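Side-chain contacts in putative P450-like enzyme (Streptomyces himastatinicus ATCC 53653, PDB 5Z9J), which probably acts as a heme-dependent cytochrome P450-type monooxygenase, inserting oxygen into a substrate in bacterial secondary metabolism: residues A[243-248]-A[275-280]; A[268-273]-A[359-364]; A[104-109]-A[131-136]; A[261-266]-A[363-368]. All blocks are in the same frame, centred on the assembly; numbering follows the deposited sequence.

Interaction 1 (A[243-248]-A[275-280])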
loop_
_atom_site.group_PDB
_atom_site.type_symbol
_atom_site.label_atom_id
_atom_site.label_comp_id
_atom_site.label_asym_id
_atom_site.label_seq_id
_atom_site.Cartn_x
_atom_site.Cartn_y
_atom_site.Cartn_z
ATOM N N ALA A 243 3.209 -3.144 -6.522
ATOM C CA ALA A 243 3.624 -4.398 -7.154
ATOM C C ALA A 243 2.396 -5.309 -7.240
ATOM O O ALA A 243 2.143 -5.956 -8.269
ATOM C CB ALA A 243 4.717 -5.056 -6.397
ATOM N N MET A 244 1.650 -5.361 -6.150
ATOM C CA MET A 244 0.448 -6.210 -6.123
ATOM C C MET A 244 -0.676 -5.781 -7.049
ATOM O O MET A 244 -1.361 -6.624 -7.622
ATOM C CB MET A 244 -0.131 -6.311 -4.703
ATOM C CG MET A 244 0.574 -7.363 -3.875
ATOM S SD MET A 244 0.027 -7.503 -2.145
ATOM C CE MET A 244 0.547 -5.929 -1.481
ATOM N N LEU A 245 -0.948 -4.481 -7.121
ATOM C CA LEU A 245 -1.931 -3.992 -8.037
ATOM C C LEU A 245 -1.563 -4.449 -9.455
ATOM O O LEU A 245 -2.404 -4.867 -10.235
ATOM C CB LEU A 245 -2.006 -2.481 -7.986
ATOM C CG LEU A 245 -2.964 -1.899 -9.022
ATOM C CD1 LEU A 245 -4.430 -2.510 -8.887
ATOM C CD2 LEU A 245 -2.997 -0.411 -8.971
ATOM N N ILE A 246 -0.293 -4.297 -9.834
ATOM C CA ILE A 246 0.119 -4.710 -11.167
ATOM C C ILE A 246 -0.047 -6.231 -11.337
ATOM O O ILE A 246 -0.713 -6.718 -12.273
ATOM C CB ILE A 246 1.636 -4.279 -11.500
ATOM C CG1 ILE A 246 1.762 -2.738 -11.594
ATOM C CG2 ILE A 246 2.069 -4.939 -12.803
ATOM C CD1 ILE A 246 3.296 -2.170 -11.513
ATOM N N ALA A 247 0.440 -6.998 -10.383
ATOM C CA ALA A 247 0.397 -8.439 -10.519
ATOM C C ALA A 247 -1.054 -8.991 -10.345
ATOM O O ALA A 247 -1.476 -9.835 -11.110
ATOM C CB ALA A 247 1.339 -9.057 -9.548
ATOM N N ASN A 248 -1.795 -8.481 -9.378
ATOM C CA ASN A 248 -3.223 -8.918 -9.208
ATOM C C ASN A 248 -3.981 -8.706 -10.466
ATOM O O ASN A 248 -4.801 -9.563 -10.884
ATOM C CB ASN A 248 -3.922 -8.101 -8.136
ATOM C CG ASN A 248 -3.399 -8.355 -6.772
ATOM O OD1 ASN A 248 -2.658 -9.304 -6.532
ATOM N ND2 ASN A 248 -3.734 -7.479 -5.866
ATOM N N GLU A 275 -8.843 0.225 -11.166
ATOM C CA GLU A 275 -9.683 0.563 -10.015
ATOM C C GLU A 275 -10.447 -0.667 -9.560
ATOM O O GLU A 275 -10.594 -0.886 -8.368
ATOM C CB GLU A 275 -10.680 1.666 -10.353
ATOM C CG GLU A 275 -10.123 3.021 -10.713
ATOM C CD GLU A 275 -9.285 3.634 -9.616
ATOM O OE1 GLU A 275 -9.766 3.686 -8.462
ATOM O OE2 GLU A 275 -8.140 4.048 -9.899
ATOM N N GLU A 276 -10.917 -1.465 -10.523
ATOM C CA GLU A 276 -11.701 -2.666 -10.186
ATOM C C GLU A 276 -10.774 -3.738 -9.605
ATOM O O GLU A 276 -11.175 -4.532 -8.772
ATOM C CB GLU A 276 -12.468 -3.186 -11.406
ATOM C CG GLU A 276 -13.198 -4.508 -11.253
ATOM C CD GLU A 276 -14.455 -4.402 -10.371
ATOM O OE1 GLU A 276 -14.558 -3.481 -9.518
ATOM O OE2 GLU A 276 -15.403 -5.159 -10.657
ATOM N N SER A 277 -9.516 -3.733 -10.056
ATOM C CA SER A 277 -8.522 -4.620 -9.497
ATOM C C SER A 277 -8.370 -4.297 -7.997
ATOM O O SER A 277 -8.145 -5.176 -7.173
ATOM C CB SER A 277 -7.147 -4.457 -10.225
ATOM O OG SER A 277 -6.336 -5.552 -9.892
ATOM N N MET A 278 -8.346 -3.002 -7.686
ATOM C CA MET A 278 -8.250 -2.519 -6.305
ATOM C C MET A 278 -9.502 -2.875 -5.497
ATOM O O MET A 278 -9.443 -3.275 -4.352
ATOM C CB MET A 278 -7.973 -1.012 -6.298
ATOM C CG MET A 278 -6.420 -0.722 -6.570
ATOM S SD MET A 278 -6.076 1.025 -6.311
ATOM C CE MET A 278 -6.776 1.688 -7.760
ATOM N N ARG A 279 -10.648 -2.781 -6.129
ATOM C CA ARG A 279 -11.847 -3.104 -5.357
ATOM C C ARG A 279 -11.828 -4.579 -4.970
ATOM O O ARG A 279 -11.913 -4.909 -3.791
ATOM C CB ARG A 279 -13.093 -2.769 -6.159
ATOM C CG ARG A 279 -14.355 -2.960 -5.335
ATOM C CD ARG A 279 -15.528 -2.922 -6.276
ATOM N NE ARG A 279 -15.565 -3.986 -7.276
ATOM C CZ ARG A 279 -16.050 -5.213 -7.056
ATOM N NH1 ARG A 279 -16.500 -5.550 -5.841
ATOM N NH2 ARG A 279 -16.071 -6.105 -8.040
ATOM N N TYR A 280 -11.546 -5.413 -5.979
ATOM C CA TYR A 280 -11.705 -6.869 -5.945
ATOM C C TYR A 280 -10.612 -7.624 -5.196
ATOM O O TYR A 280 -10.864 -8.665 -4.566
ATOM C CB TYR A 280 -11.815 -7.380 -7.400
ATOM C CG TYR A 280 -12.010 -8.853 -7.564
ATOM C CD1 TYR A 280 -13.288 -9.388 -7.625
ATOM C CD2 TYR A 280 -10.914 -9.723 -7.649
ATOM C CE1 TYR A 280 -13.484 -10.733 -7.768
ATOM C CE2 TYR A 280 -11.110 -11.094 -7.808
ATOM C CZ TYR A 280 -12.415 -11.580 -7.868
ATOM O OH TYR A 280 -12.692 -12.910 -8.008
HETATM O O HOH W 1 -5.131 -5.175 -7.001
#

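Interaction 2 (A[268-273]-A[359-364])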
loop_
_atom_site.group_PDB
_atom_site.type_symbol
_atom_site.label_atom_id
_atom_site.label_comp_id
_atom_site.label_asym_id
_atom_site.label_seq_id
_atom_site.Cartn_x
_atom_site.Cartn_y
_atom_site.Cartn_z
ATOM N N SER A 268 -9.256 1.814 -23.646
ATOM C CA SER A 268 -9.653 2.912 -22.784
ATOM C C SER A 268 -10.166 2.350 -21.436
ATOM O O SER A 268 -10.436 3.101 -20.499
ATOM C CB SER A 268 -10.723 3.764 -23.459
ATOM O OG SER A 268 -11.965 3.076 -23.469
ATOM N N LEU A 269 -10.306 1.025 -21.345
ATOM C CA LEU A 269 -10.782 0.398 -20.094
ATOM C C LEU A 269 -9.724 0.196 -19.021
ATOM O O LEU A 269 -10.057 -0.145 -17.874
ATOM C CB LEU A 269 -11.354 -0.955 -20.375
ATOM C CG LEU A 269 -12.656 -0.940 -21.169
ATOM C CD1 LEU A 269 -13.015 -2.371 -21.437
ATOM C CD2 LEU A 269 -13.749 -0.196 -20.415
ATOM N N VAL A 270 -8.450 0.373 -19.385
ATOM C CA VAL A 270 -7.385 0.060 -18.446
ATOM C C VAL A 270 -7.486 0.813 -17.091
ATOM O O VAL A 270 -7.416 0.178 -16.060
ATOM C CB VAL A 270 -6.002 0.309 -19.076
ATOM C CG1 VAL A 270 -4.947 0.052 -18.055
ATOM C CG2 VAL A 270 -5.785 -0.629 -20.274
ATOM N N PRO A 271 -7.700 2.149 -17.079
ATOM C CA PRO A 271 -7.848 2.784 -15.760
ATOM C C PRO A 271 -8.978 2.221 -14.915
ATOM O O PRO A 271 -8.797 1.994 -13.708
ATOM C CB PRO A 271 -8.146 4.251 -16.098
ATOM C CG PRO A 271 -7.525 4.467 -17.423
ATOM C CD PRO A 271 -7.639 3.151 -18.159
ATOM N N ALA A 272 -10.130 1.980 -15.534
ATOM C CA ALA A 272 -11.239 1.406 -14.782
ATOM C C ALA A 272 -10.928 -0.044 -14.360
ATOM O O ALA A 272 -11.447 -0.550 -13.345
ATOM C CB ALA A 272 -12.519 1.467 -15.613
ATOM N N LEU A 273 -10.116 -0.733 -15.165
ATOM C CA LEU A 273 -9.643 -2.080 -14.819
ATOM C C LEU A 273 -8.791 -2.068 -13.551
ATOM O O LEU A 273 -8.928 -2.902 -12.651
ATOM C CB LEU A 273 -8.847 -2.660 -16.010
ATOM C CG LEU A 273 -7.936 -3.866 -15.791
ATOM C CD1 LEU A 273 -8.667 -5.141 -15.328
ATOM C CD2 LEU A 273 -7.145 -4.143 -17.048
ATOM N N ALA A 359 0.749 2.209 -17.063
ATOM C CA ALA A 359 1.829 2.066 -18.004
ATOM C C ALA A 359 2.284 0.612 -18.056
ATOM O O ALA A 359 2.556 0.068 -19.115
ATOM C CB ALA A 359 3.052 2.993 -17.586
ATOM N N ALA A 360 2.329 -0.021 -16.892
ATOM C CA ALA A 360 2.834 -1.381 -16.775
ATOM C C ALA A 360 1.906 -2.367 -17.451
ATOM O O ALA A 360 2.339 -3.216 -18.205
ATOM C CB ALA A 360 3.008 -1.740 -15.329
ATOM N N VAL A 361 0.615 -2.263 -17.147
ATOM C CA VAL A 361 -0.317 -3.176 -17.765
ATOM C C VAL A 361 -0.363 -3.031 -19.279
ATOM O O VAL A 361 -0.359 -4.028 -20.004
ATOM C CB VAL A 361 -1.714 -2.963 -17.217
ATOM C CG1 VAL A 361 -2.747 -3.766 -18.048
ATOM C CG2 VAL A 361 -1.746 -3.388 -15.742
ATOM N N GLU A 362 -0.415 -1.780 -19.744
ATOM C CA GLU A 362 -0.456 -1.481 -21.154
ATOM C C GLU A 362 0.750 -2.076 -21.851
ATOM O O GLU A 362 0.623 -2.682 -22.908
ATOM C CB GLU A 362 -0.509 0.028 -21.389
ATOM C CG GLU A 362 -1.880 0.606 -21.127
ATOM C CD GLU A 362 -1.890 2.105 -21.290
ATOM O OE1 GLU A 362 -0.793 2.760 -21.297
ATOM O OE2 GLU A 362 -3.001 2.655 -21.414
ATOM N N ILE A 363 1.934 -1.853 -21.280
ATOM C CA ILE A 363 3.100 -2.339 -21.945
ATOM C C ILE A 363 3.207 -3.878 -21.866
ATOM O O ILE A 363 3.621 -4.501 -22.841
ATOM C CB ILE A 363 4.375 -1.648 -21.406
ATOM C CG1 ILE A 363 4.394 -0.222 -21.942
ATOM C CG2 ILE A 363 5.626 -2.384 -21.892
ATOM C CD1 ILE A 363 5.550 0.642 -21.404
ATOM N N LEU A 364 2.770 -4.498 -20.770
ATOM C CA LEU A 364 2.706 -5.960 -20.721
ATOM C C LEU A 364 1.765 -6.480 -21.797
ATOM O O LEU A 364 2.054 -7.491 -22.441
ATOM C CB LEU A 364 2.272 -6.479 -19.318
ATOM C CG LEU A 364 3.435 -6.471 -18.274
ATOM C CD1 LEU A 364 2.966 -6.902 -16.871
ATOM C CD2 LEU A 364 4.536 -7.409 -18.748
#

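Interaction 3 (A[104-109]-A[131-136])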
loop_
_atom_site.group_PDB
_atom_site.type_symbol
_atom_site.label_atom_id
_atom_site.label_comp_id
_atom_site.label_asym_id
_atom_site.label_seq_id
_atom_site.Cartn_x
_atom_site.Cartn_y
_atom_site.Cartn_z
ATOM N N SER A 104 7.724 10.729 -17.349
ATOM C CA SER A 104 8.616 10.649 -18.491
ATOM C C SER A 104 9.526 9.442 -18.343
ATOM O O SER A 104 9.991 8.918 -19.340
ATOM C CB SER A 104 9.441 11.930 -18.690
ATOM O OG SER A 104 10.595 11.986 -17.860
ATOM N N ARG A 105 9.787 8.999 -17.115
ATOM C CA ARG A 105 10.774 7.934 -16.907
ATOM C C ARG A 105 10.216 6.517 -16.842
ATOM O O ARG A 105 10.958 5.542 -17.082
ATOM C CB ARG A 105 11.543 8.185 -15.594
ATOM C CG ARG A 105 12.385 9.446 -15.557
ATOM C CD ARG A 105 12.921 9.667 -14.146
ATOM N NE ARG A 105 14.372 9.652 -14.027
ATOM C CZ ARG A 105 15.019 9.916 -12.890
ATOM N NH1 ARG A 105 14.335 10.207 -11.784
ATOM N NH2 ARG A 105 16.347 9.897 -12.845
ATOM N N VAL A 106 8.918 6.414 -16.525
ATOM C CA VAL A 106 8.330 5.131 -16.207
ATOM C C VAL A 106 8.387 4.169 -17.397
ATOM O O VAL A 106 8.598 2.987 -17.221
ATOM C CB VAL A 106 6.875 5.294 -15.682
ATOM C CG1 VAL A 106 5.950 5.838 -16.752
ATOM C CG2 VAL A 106 6.347 3.983 -15.101
ATOM N N HIS A 107 8.220 4.672 -18.602
ATOM C CA HIS A 107 8.154 3.789 -19.756
ATOM C C HIS A 107 9.551 3.258 -20.043
ATOM O O HIS A 107 9.723 2.107 -20.486
ATOM C CB HIS A 107 7.533 4.509 -20.958
ATOM C CG HIS A 107 6.062 4.732 -20.795
ATOM N ND1 HIS A 107 5.107 3.878 -21.315
ATOM C CD2 HIS A 107 5.378 5.681 -20.115
ATOM C CE1 HIS A 107 3.903 4.312 -20.992
ATOM N NE2 HIS A 107 4.038 5.406 -20.261
ATOM N N GLY A 108 10.541 4.115 -19.793
ATOM C CA GLY A 108 11.935 3.729 -19.941
ATOM C C GLY A 108 12.265 2.613 -18.973
ATOM O O GLY A 108 12.861 1.614 -19.361
ATOM N N ILE A 109 11.818 2.748 -17.724
ATOM C CA ILE A 109 12.120 1.751 -16.693
ATOM C C ILE A 109 11.481 0.412 -16.980
ATOM O O ILE A 109 12.115 -0.648 -16.811
ATOM C CB ILE A 109 11.629 2.205 -15.300
ATOM C CG1 ILE A 109 12.318 3.507 -14.908
ATOM C CG2 ILE A 109 11.891 1.134 -14.264
ATOM C CD1 ILE A 109 13.854 3.411 -15.045
ATOM N N ALA A 131 7.418 -5.940 -8.772
ATOM C CA ALA A 131 8.014 -5.348 -7.568
ATOM C C ALA A 131 9.125 -4.391 -7.889
ATOM O O ALA A 131 9.154 -3.303 -7.300
ATOM C CB ALA A 131 8.565 -6.403 -6.608
ATOM N N PRO A 132 10.052 -4.769 -8.788
ATOM C CA PRO A 132 11.097 -3.781 -9.020
ATOM C C PRO A 132 10.654 -2.414 -9.539
ATOM O O PRO A 132 11.351 -1.424 -9.174
ATOM C CB PRO A 132 11.968 -4.456 -10.083
ATOM C CG PRO A 132 11.719 -5.860 -9.959
ATOM C CD PRO A 132 10.386 -6.058 -9.419
ATOM N N LEU A 133 9.595 -2.341 -10.349
ATOM C CA LEU A 133 9.195 -1.088 -11.002
ATOM C C LEU A 133 8.799 0.022 -9.998
ATOM O O LEU A 133 9.458 1.078 -9.984
ATOM C CB LEU A 133 8.069 -1.331 -12.035
ATOM C CG LEU A 133 7.437 -0.047 -12.582
ATOM C CD1 LEU A 133 8.498 0.765 -13.401
ATOM C CD2 LEU A 133 6.240 -0.336 -13.455
ATOM N N PRO A 134 7.813 -0.222 -9.095
ATOM C CA PRO A 134 7.457 0.824 -8.118
ATOM C C PRO A 134 8.579 1.129 -7.144
ATOM O O PRO A 134 8.687 2.255 -6.689
ATOM C CB PRO A 134 6.275 0.213 -7.374
ATOM C CG PRO A 134 6.360 -1.250 -7.650
ATOM C CD PRO A 134 6.956 -1.412 -8.941
ATOM N N LEU A 135 9.404 0.147 -6.841
ATOM C CA LEU A 135 10.561 0.389 -6.013
ATOM C C LEU A 135 11.531 1.353 -6.721
ATOM O O LEU A 135 12.056 2.293 -6.119
ATOM C CB LEU A 135 11.279 -0.915 -5.665
ATOM C CG LEU A 135 12.527 -0.568 -4.809
ATOM C CD1 LEU A 135 12.085 0.210 -3.553
ATOM C CD2 LEU A 135 13.382 -1.743 -4.453
ATOM N N ILE A 136 11.815 1.085 -7.982
ATOM C CA ILE A 136 12.707 1.933 -8.752
ATOM C C ILE A 136 12.177 3.379 -8.879
ATOM O O ILE A 136 12.942 4.350 -8.723
ATOM C CB ILE A 136 12.982 1.347 -10.135
ATOM C CG1 ILE A 136 13.837 0.084 -10.010
ATOM C CG2 ILE A 136 13.729 2.352 -11.024
ATOM C CD1 ILE A 136 13.984 -0.692 -11.323
#

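Interaction 4 (A[261-266]-A[363-368])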
loop_
_atom_site.group_PDB
_atom_site.type_symbol
_atom_site.label_atom_id
_atom_site.label_comp_id
_atom_site.label_asym_id
_atom_site.label_seq_id
_atom_site.Cartn_x
_atom_site.Cartn_y
_atom_site.Cartn_z
ATOM N N ALA A 261 -10.664 -10.031 -22.808
ATOM C CA ALA A 261 -11.015 -9.739 -24.176
ATOM C C ALA A 261 -11.511 -8.298 -24.281
ATOM O O ALA A 261 -11.230 -7.617 -25.263
ATOM C CB ALA A 261 -12.094 -10.730 -24.717
ATOM N N ARG A 262 -12.319 -7.871 -23.316
ATOM C CA ARG A 262 -12.873 -6.520 -23.350
ATOM C C ARG A 262 -11.768 -5.495 -23.359
ATOM O O ARG A 262 -11.825 -4.541 -24.122
ATOM C CB ARG A 262 -13.795 -6.247 -22.151
ATOM C CG ARG A 262 -15.151 -6.956 -22.184
ATOM C CD ARG A 262 -15.877 -6.704 -20.850
ATOM N NE ARG A 262 -16.295 -5.310 -20.669
ATOM C CZ ARG A 262 -16.853 -4.833 -19.560
ATOM N NH1 ARG A 262 -16.967 -5.605 -18.486
ATOM N NH2 ARG A 262 -17.220 -3.560 -19.501
ATOM N N VAL A 263 -10.756 -5.713 -22.513
ATOM C CA VAL A 263 -9.714 -4.727 -22.315
ATOM C C VAL A 263 -8.775 -4.651 -23.519
ATOM O O VAL A 263 -8.380 -3.550 -23.911
ATOM C CB VAL A 263 -8.923 -4.996 -21.001
ATOM C CG1 VAL A 263 -7.651 -4.143 -20.920
ATOM C CG2 VAL A 263 -9.821 -4.705 -19.796
ATOM N N ARG A 264 -8.418 -5.803 -24.088
ATOM C CA ARG A 264 -7.623 -5.850 -25.318
ATOM C C ARG A 264 -8.351 -5.144 -26.482
ATOM O O ARG A 264 -7.734 -4.459 -27.292
ATOM C CB ARG A 264 -7.306 -7.301 -25.678
ATOM C CG ARG A 264 -6.434 -7.950 -24.595
ATOM C CD ARG A 264 -6.243 -9.462 -24.788
ATOM N NE ARG A 264 -5.211 -10.062 -23.908
ATOM C CZ ARG A 264 -3.957 -9.633 -23.701
ATOM N NH1 ARG A 264 -3.483 -8.578 -24.332
ATOM N NH2 ARG A 264 -3.144 -10.283 -22.861
ATOM N N ALA A 265 -9.671 -5.333 -26.577
ATOM C CA ALA A 265 -10.476 -4.732 -27.648
ATOM C C ALA A 265 -10.708 -3.228 -27.535
ATOM O O ALA A 265 -10.825 -2.535 -28.549
ATOM C CB ALA A 265 -11.877 -5.428 -27.716
ATOM N N ASP A 266 -10.773 -2.771 -26.286
ATOM C CA ASP A 266 -11.068 -1.405 -25.861
ATOM C C ASP A 266 -10.050 -0.987 -24.785
ATOM O O ASP A 266 -10.284 -1.198 -23.608
ATOM C CB ASP A 266 -12.533 -1.374 -25.335
ATOM C CG ASP A 266 -13.050 0.037 -24.953
ATOM O OD1 ASP A 266 -12.344 1.044 -25.145
ATOM O OD2 ASP A 266 -14.207 0.122 -24.438
ATOM N N ILE A 363 1.934 -1.853 -21.280
ATOM C CA ILE A 363 3.100 -2.339 -21.945
ATOM C C ILE A 363 3.207 -3.878 -21.866
ATOM O O ILE A 363 3.621 -4.501 -22.841
ATOM C CB ILE A 363 4.375 -1.648 -21.406
ATOM C CG1 ILE A 363 4.394 -0.222 -21.942
ATOM C CG2 ILE A 363 5.626 -2.384 -21.892
ATOM C CD1 ILE A 363 5.550 0.642 -21.404
ATOM N N LEU A 364 2.770 -4.498 -20.770
ATOM C CA LEU A 364 2.706 -5.960 -20.721
ATOM C C LEU A 364 1.765 -6.480 -21.797
ATOM O O LEU A 364 2.054 -7.491 -22.441
ATOM C CB LEU A 364 2.272 -6.479 -19.318
ATOM C CG LEU A 364 3.435 -6.471 -18.274
ATOM C CD1 LEU A 364 2.966 -6.902 -16.871
ATOM C CD2 LEU A 364 4.536 -7.409 -18.748
ATOM N N LEU A 365 0.640 -5.811 -22.000
ATOM C CA LEU A 365 -0.321 -6.275 -23.028
ATOM C C LEU A 365 0.188 -6.227 -24.478
ATOM O O LEU A 365 -0.208 -7.056 -25.319
ATOM C CB LEU A 365 -1.590 -5.453 -22.944
ATOM C CG LEU A 365 -2.482 -5.669 -21.725
ATOM C CD1 LEU A 365 -3.679 -4.776 -21.827
ATOM C CD2 LEU A 365 -2.906 -7.131 -21.626
ATOM N N ASP A 366 1.033 -5.232 -24.758
ATOM C CA ASP A 366 1.542 -4.951 -26.090
ATOM C C ASP A 366 2.798 -5.756 -26.413
ATOM O O ASP A 366 2.934 -6.242 -27.527
ATOM C CB ASP A 366 1.772 -3.453 -26.259
ATOM C CG ASP A 366 0.474 -2.687 -26.450
ATOM O OD1 ASP A 366 -0.574 -3.309 -26.869
ATOM O OD2 ASP A 366 0.487 -1.468 -26.146
ATOM N N ARG A 367 3.728 -5.823 -25.459
ATOM C CA ARG A 367 4.965 -6.561 -25.627
ATOM C C ARG A 367 4.820 -8.074 -25.392
ATOM O O ARG A 367 5.497 -8.868 -26.052
ATOM C CB ARG A 367 6.028 -6.074 -24.638
ATOM C CG ARG A 367 6.376 -4.636 -24.740
ATOM C CD ARG A 367 7.712 -4.254 -24.016
ATOM N NE ARG A 367 8.786 -5.240 -24.178
ATOM C CZ ARG A 367 10.058 -5.031 -23.822
ATOM N NH1 ARG A 367 10.447 -3.846 -23.367
ATOM N NH2 ARG A 367 10.969 -5.988 -23.980
ATOM N N LEU A 368 3.951 -8.480 -24.459
ATOM C CA LEU A 368 3.816 -9.897 -24.117
ATOM C C LEU A 368 2.375 -10.311 -24.189
ATOM O O LEU A 368 1.803 -10.704 -23.188
ATOM C CB LEU A 368 4.350 -10.175 -22.733
ATOM C CG LEU A 368 5.858 -9.900 -22.577
ATOM C CD1 LEU A 368 6.273 -10.069 -21.133
ATOM C CD2 LEU A 368 6.623 -10.853 -23.465
HETATM O O HOH W 2 -0.366 -9.295 -21.538
#

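Interaction 1 (A[243-248]-A[275-280])
Leu245 reaches across from helix 240-255 to Ser277 and Met278 of helix 270-280, the two short segments crossing at 101°. The apolar part is carried mainly by Leu245 CD1, which settles between Met278 CG, at 3.5 Å, and Ser277 CB, at 3.6 Å. It gets there because chi1 is near 176°, with CG opposite the backbone N, and this brings the end of the chain up against the other helix. The same leucine touches the heme, so one side chain meets both the cofactor and helix 270-280.

The polar part is bridged by a water. Asn248 ND2 donates to it at 2.9 Å, and Ser277 OG is hydrogen-bonded to that water at 3.2 Å. Both side chains have second partners: Asn248 OD1 accepts from the backbone N of Val390, and Ser277 OG pairs with Thr249 OG1.

The charged part lies within helix 270-280. Arg279 grips Glu276 side-on, with NE to OE1 at 2.5 Å, a short and somewhat uncertain length, and NH2 to OE2 at 2.9 Å. Both oxygens stay close to the guanidinium plane, whereas the arginine meets the carboxylate from above its own plane. Glu276 OE2 also takes a salt bridge from Arg332. Glu276 and Arg279 form the ExxR motif of the P450 K helix and, with Arg332, the family's E-R-R triad; the two residues inside the motif, Ser277 and Met278, face helix 240-255.

Interaction 2 (A[268-273]-A[359-364])
Val270 makes a light apolar contact with Val361 and Glu362, joining the N-terminal end of helix 270-280 to the later half of helix 350-367. The backbones come closest at Val270 and Glu362, whose CA atoms are 7.6 Å apart, and no hydrogen bond links the segments.

The two methyls of Val270 take different partners. CG1, anti to the backbone N (chi1 177°), faces Val361 CG1 at 4.4 Å, while CG2 comes to 4.2 Å from Glu362 CG. Glu362 therefore contributes its aliphatic stem, and its extended chain crosses the valine obliquely and carries the carboxylate off to one side. A turn further along, Leu273 CD2 stands 4.5 Å from Val361 CG1, at the margin of contact.

In P450 terms these are the K and L helices, the latter following the loop that carries Cys347, the axial ligand of the heme iron. The contact lies away from the cofactor, with the side chain of Val361 about 11 Å from the heme. Val270 and Leu273 also pack on Val263 of helix 257-265, and Leu273 reaches Thr249 and Leu253 of helix 240-255. From the other segment, Ala360 and Leu364 turn to helices 240-255 and 125-130.

Interaction 3 (A[104-109]-A[131-136])
Helices 96-116 and 132-142 pass each other in a roughly antiparallel sense where Ile109 meets Leu133. The angle between the two short segments is 144°, their axes approach to 10.6 Å, and the CA atoms of Ile109 and Leu133 are 7.0 Å apart. At this spacing side chains alone bridge the gap, and no hydrogen bond crosses it.

Ile109 supplies the centre of the contact through its CG2 branch. With CG1 turned beside the backbone N (chi1 -60°), CG2 is left pointing across the interface, where it touches both partners. It meets Leu133 CD1 at 3.5 Å and Ile136 CG2 at 3.9 Å, so that it lies between residues one helical turn apart. The ethyl branch follows, its CD1 coming to 4.2 Å from Ile136 CG2.

Leu133 CD1 is shared in turn: besides Ile109 it is approached by Val106 CG2 at 4.2 Å. Beyond the two segments, Leu133 also packs on Ile110 and Leu113 of helix 96-116 and on Ile246 of helix 240-255, whereas Val106 leans on Met355 of helix 350-367. The side chains are purely aliphatic, and Ile109 and Ile136 remain partly exposed. Such a pairing, with helices 240-255 and 350-367 close at hand, is that of helices D and E in the D-E-I-L four-helix bundle at the core of the P450 fold.

Interaction 4 (A[261-266]-A[363-368])
Leu365 lays one methyl over a face of the Arg264 guanidinium and turns the other to Val263. Its CD2 is 3.4 Å from Arg264 CZ and only 3.1 Å from Arg264 NH1, a tight approach of a methyl to a flat cation. The arginine runs extended from CG to NE and bends at its last torsion (chi4 -49°), which lays the guanidinium against the leucine. Both residues also touch a crystal neighbour, so the lattice may influence this pose.

The edge of the same group is used for polar contacts. Water 2 lies in the guanidinium plane and accepts from Arg264 NH2 at 3.2 Å, then donates to Leu368 O at 3.1 Å. Thus the arginine is tied through water to the residue just past the end of helix 350-367. Its NE is held by a salt bridge to Asp260, one turn back on its own helix.

The two helices are J and L of the P450 fold, meeting near their C-terminal ends, well away from the heme. Were Arg264 replaced by an alanine, the CD2 side of Leu365 would probably lose its cover, the water its link to helix 257-265 and Asp260 this charged mate.

Val263 crosses Leu365 at about a right angle, its CG1 lying 4.1 Å from Leu365 CD1. This valine also packs on Ala330. Next to the leucine, Asp366 pairs instead with Arg267: its OD1 is 6.5 Å from Arg264 NH1.

Overall arrangement
The four contacts join neighbouring helices beside the heme. Interaction 1 is nearest to it, the side chain of Leu245 being about 4 Å from the cofactor and that of Met278 about 8 Å from the side chain of Cys347. Helix 270-280 is used by both interactions 1 and 2, interaction 2 at its earlier end; their centres are about 11 Å apart, and Ile246 CD1 touches Ala360 CB at 3.9 Å. Interactions 2 and 4, with centres about 8 Å apart, share Ile363 and Leu364; Val263 CG1 meets Val270 CG2 at 4.0 Å. Interaction 3 joins from another side: Leu133 CD2 lies 4.0 Å from both Ile246 CD1 and Ala360 CB. Interactions 1 and 4 do not touch.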